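Local coordinates for protein alginate lyase (Chitinophaga sp. MD30, PDB 6KCW) that cleaves alginate as a polysaccharide lyase, probably by β-elimination, at residues A1-Y13 / N22-N34. Numbering follows the deposited sequence.
Sequences AIPSSLSINWNNY and NAASDFGNAGGWN. With CA (calcium ion), chain C.
D26 OD2 takes the hydroxyl hydrogen of Y13 on its syn lone pair, OH to OD2 2.5 Å, and is also bonded to Y18 OH. The bond joins the loop after strand 5-8 to helix 20-27, which packs on that strand of a concanavalin-like β-sandwich; strand 5-8 is itself paired antiparallel with strand 228-241. The carboxylate stands nearly perpendicular to the Y13 ring, their planes 88° apart. A phenylalanine at Y13 would probably keep the ring beside N22 but leave D26 OD2 with one hydroxyl fewer to hold the carboxylate's turn. Deeper in, I8 CD1 sits over the centre of the F27 ring in a CH-pi contact, 3.9 Å from the centroid. I8 CG1, anti to the carbonyl carbon (chi1 -45°), carries CD1 there, while CG2, anti to the backbone N, lies over a face of W10, whose edge atom CZ2 meets F27 CZ at 4.0 Å. L6 CD1 touches F27 CD1. The strand then leads to the calcium ion, bound by N9 O and N11 OD1 together with G43 and D233. At the C-terminal end of the helix, G28, just past it, leaves helical angles with positive phi, and N29 ND2 donates to A1 O at 3.1 Å in the carbonyl plane, while N29 OD1 accepts from D65 N.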
# COMPACT_ATOMS: atom_id res chain seq x y z
N ALA A 1 -4.49 -10.94 17.76
CA ALA A 1 -4.55 -9.54 18.18
C ALA A 1 -4.92 -8.65 17.00
O ALA A 1 -4.56 -8.94 15.85
CB ALA A 1 -3.22 -9.09 18.78
N ILE A 2 -5.65 -7.58 17.30
CA ILE A 2 -5.98 -6.55 16.33
C ILE A 2 -5.27 -5.27 16.77
O ILE A 2 -5.87 -4.46 17.49
CB ILE A 2 -7.49 -6.33 16.22
CG1 ILE A 2 -8.20 -7.67 16.12
CG2 ILE A 2 -7.83 -5.46 15.03
CD1 ILE A 2 -9.69 -7.53 15.98
N PRO A 3 -4.03 -5.05 16.34
CA PRO A 3 -3.26 -3.92 16.86
C PRO A 3 -3.89 -2.58 16.51
O PRO A 3 -4.59 -2.44 15.50
CB PRO A 3 -1.90 -4.08 16.18
CG PRO A 3 -2.24 -4.74 14.87
CD PRO A 3 -3.37 -5.69 15.19
N SER A 4 -3.64 -1.59 17.37
CA SER A 4 -3.83 -0.19 17.01
C SER A 4 -2.52 0.54 16.79
O SER A 4 -2.53 1.64 16.24
CB SER A 4 -4.67 0.55 18.07
OG SER A 4 -4.27 0.21 19.38
N SER A 5 -1.39 -0.05 17.16
CA SER A 5 -0.08 0.46 16.81
C SER A 5 0.87 -0.70 16.53
O SER A 5 0.71 -1.80 17.07
CB SER A 5 0.50 1.35 17.91
OG SER A 5 0.68 0.61 19.10
N LEU A 6 1.85 -0.45 15.67
CA LEU A 6 2.84 -1.46 15.35
C LEU A 6 4.17 -0.76 15.12
O LEU A 6 4.21 0.35 14.60
CB LEU A 6 2.47 -2.28 14.10
CG LEU A 6 1.33 -3.29 14.14
CD1 LEU A 6 1.16 -3.88 12.76
CD2 LEU A 6 1.59 -4.39 15.16
N SER A 7 5.25 -1.45 15.49
CA SER A 7 6.59 -0.95 15.22
C SER A 7 7.45 -2.16 14.93
O SER A 7 7.73 -2.98 15.81
CB SER A 7 7.13 -0.15 16.40
OG SER A 7 7.51 1.14 15.97
N ILE A 8 7.85 -2.30 13.67
CA ILE A 8 8.50 -3.50 13.18
C ILE A 8 9.64 -3.05 12.28
O ILE A 8 9.40 -2.46 11.22
CB ILE A 8 7.53 -4.42 12.41
CG1 ILE A 8 6.20 -4.57 13.16
CG2 ILE A 8 8.15 -5.80 12.20
CD1 ILE A 8 5.07 -5.23 12.37
N ASN A 9 10.87 -3.30 12.70
CA ASN A 9 12.03 -3.00 11.87
C ASN A 9 12.81 -4.25 11.51
O ASN A 9 13.86 -4.14 10.86
CB ASN A 9 12.96 -2.00 12.56
CG ASN A 9 13.38 -2.45 13.94
OD1 ASN A 9 13.21 -3.61 14.31
ND2 ASN A 9 13.91 -1.52 14.73
N TRP A 10 12.35 -5.42 11.94
CA TRP A 10 12.91 -6.70 11.50
C TRP A 10 14.39 -6.82 11.84
O TRP A 10 15.11 -7.61 11.21
CB TRP A 10 12.67 -6.89 10.00
CG TRP A 10 11.21 -6.96 9.66
CD1 TRP A 10 10.38 -8.03 9.81
CD2 TRP A 10 10.40 -5.90 9.11
NE1 TRP A 10 9.11 -7.71 9.40
CE2 TRP A 10 9.09 -6.42 8.96
CE3 TRP A 10 10.65 -4.58 8.74
CZ2 TRP A 10 8.04 -5.65 8.46
CZ3 TRP A 10 9.60 -3.82 8.23
CH2 TRP A 10 8.31 -4.36 8.11
N ASN A 11 14.86 -6.06 12.83
CA ASN A 11 16.27 -6.09 13.19
C ASN A 11 16.62 -7.23 14.13
O ASN A 11 17.80 -7.60 14.23
CB ASN A 11 16.66 -4.75 13.80
CG ASN A 11 16.77 -3.68 12.77
OD1 ASN A 11 16.61 -3.95 11.58
ND2 ASN A 11 17.03 -2.45 13.20
N ASN A 12 15.64 -7.77 14.83
CA ASN A 12 15.79 -8.97 15.64
C ASN A 12 15.72 -10.24 14.81
O ASN A 12 15.78 -11.33 15.38
CB ASN A 12 14.71 -9.00 16.71
CG ASN A 12 13.30 -8.97 16.13
OD1 ASN A 12 13.00 -8.20 15.19
ND2 ASN A 12 12.42 -9.80 16.68
N TYR A 13 15.58 -10.15 13.49
CA TYR A 13 15.42 -11.33 12.65
C TYR A 13 16.74 -11.70 12.00
O TYR A 13 17.55 -10.83 11.66
CB TYR A 13 14.36 -11.13 11.57
CG TYR A 13 12.99 -11.39 12.09
CD1 TYR A 13 12.51 -12.69 12.21
CD2 TYR A 13 12.19 -10.34 12.51
CE1 TYR A 13 11.26 -12.94 12.72
CE2 TYR A 13 10.95 -10.56 13.03
CZ TYR A 13 10.48 -11.87 13.13
OH TYR A 13 9.23 -12.08 13.65
N ASN A 22 5.67 -15.82 11.76
CA ASN A 22 6.41 -14.60 12.07
C ASN A 22 5.56 -13.36 11.79
O ASN A 22 5.42 -12.47 12.64
CB ASN A 22 7.71 -14.54 11.26
CG ASN A 22 8.68 -15.68 11.58
OD1 ASN A 22 9.35 -16.21 10.69
ND2 ASN A 22 8.75 -16.06 12.85
N ALA A 23 4.96 -13.31 10.59
CA ALA A 23 4.12 -12.19 10.19
C ALA A 23 2.92 -12.03 11.12
O ALA A 23 2.63 -10.92 11.59
CB ALA A 23 3.65 -12.36 8.75
N ALA A 24 2.21 -13.12 11.38
CA ALA A 24 1.08 -13.06 12.30
C ALA A 24 1.53 -12.60 13.68
O ALA A 24 0.83 -11.83 14.35
CB ALA A 24 0.38 -14.42 12.37
N SER A 25 2.71 -13.04 14.11
CA SER A 25 3.18 -12.65 15.44
C SER A 25 3.52 -11.16 15.51
O SER A 25 3.23 -10.51 16.52
CB SER A 25 4.39 -13.50 15.84
OG SER A 25 4.74 -13.28 17.20
N ASP A 26 4.11 -10.60 14.45
CA ASP A 26 4.54 -9.20 14.45
C ASP A 26 3.39 -8.24 14.15
O ASP A 26 3.28 -7.19 14.79
CB ASP A 26 5.65 -9.01 13.43
CG ASP A 26 6.90 -9.74 13.81
OD1 ASP A 26 7.25 -9.67 15.00
OD2 ASP A 26 7.52 -10.40 12.93
N PHE A 27 2.58 -8.59 13.18
CA PHE A 27 1.50 -7.76 12.77
C PHE A 27 0.26 -8.01 13.57
O PHE A 27 -0.61 -7.20 13.60
CB PHE A 27 1.20 -8.03 11.31
CG PHE A 27 2.24 -7.53 10.37
CD1 PHE A 27 2.16 -6.28 9.85
CD2 PHE A 27 3.26 -8.33 9.98
CE1 PHE A 27 3.09 -5.82 8.99
CE2 PHE A 27 4.20 -7.88 9.11
CZ PHE A 27 4.12 -6.62 8.61
N GLY A 28 0.17 -9.15 14.22
CA GLY A 28 -1.00 -9.48 15.00
C GLY A 28 -1.90 -10.38 14.20
O GLY A 28 -2.47 -11.28 14.70
N ASN A 29 -2.00 -10.11 12.92
CA ASN A 29 -2.78 -10.92 12.04
C ASN A 29 -2.31 -10.64 10.63
O ASN A 29 -1.86 -9.57 10.39
CB ASN A 29 -4.29 -10.73 12.26
CG ASN A 29 -4.77 -9.37 11.86
OD1 ASN A 29 -5.07 -9.14 10.72
ND2 ASN A 29 -4.89 -8.49 12.80
N ALA A 30 -2.39 -11.63 9.74
CA ALA A 30 -1.95 -11.52 8.35
C ALA A 30 -2.53 -12.69 7.60
O ALA A 30 -1.91 -13.72 7.51
CB ALA A 30 -0.44 -11.58 8.28
N GLY A 31 -3.71 -12.54 7.03
CA GLY A 31 -4.41 -13.68 6.46
C GLY A 31 -4.23 -13.99 4.99
O GLY A 31 -5.13 -14.58 4.37
N GLY A 32 -3.11 -13.60 4.40
CA GLY A 32 -2.87 -13.97 3.02
C GLY A 32 -1.44 -14.38 2.76
O GLY A 32 -1.04 -14.61 1.61
N TRP A 33 -0.66 -14.49 3.83
CA TRP A 33 0.79 -14.55 3.71
C TRP A 33 1.24 -15.81 2.99
O TRP A 33 0.72 -16.91 3.21
CB TRP A 33 1.43 -14.49 5.10
CG TRP A 33 2.72 -13.79 5.08
CD1 TRP A 33 3.93 -14.33 4.78
CD2 TRP A 33 2.95 -12.41 5.36
NE1 TRP A 33 4.91 -13.37 4.87
CE2 TRP A 33 4.33 -12.18 5.22
CE3 TRP A 33 2.12 -11.34 5.73
CZ2 TRP A 33 4.91 -10.93 5.43
CZ3 TRP A 33 2.70 -10.10 5.93
CH2 TRP A 33 4.08 -9.90 5.78
N ASN A 34 2.25 -15.64 2.14
CA ASN A 34 2.86 -16.70 1.35
C ASN A 34 4.35 -16.67 1.70
O ASN A 34 5.11 -15.92 1.08
CB ASN A 34 2.60 -16.48 -0.13
CG ASN A 34 3.06 -17.63 -0.99
OD1 ASN A 34 4.06 -18.29 -0.69
ND2 ASN A 34 2.33 -17.87 -2.08
CA CA C . 15.54 -3.17 9.82
O HOH W 1 9.38 -9.75 16.19
O HOH W 2 17.66 -2.98 9.80
O HOH W 3 15.58 -0.84 11.13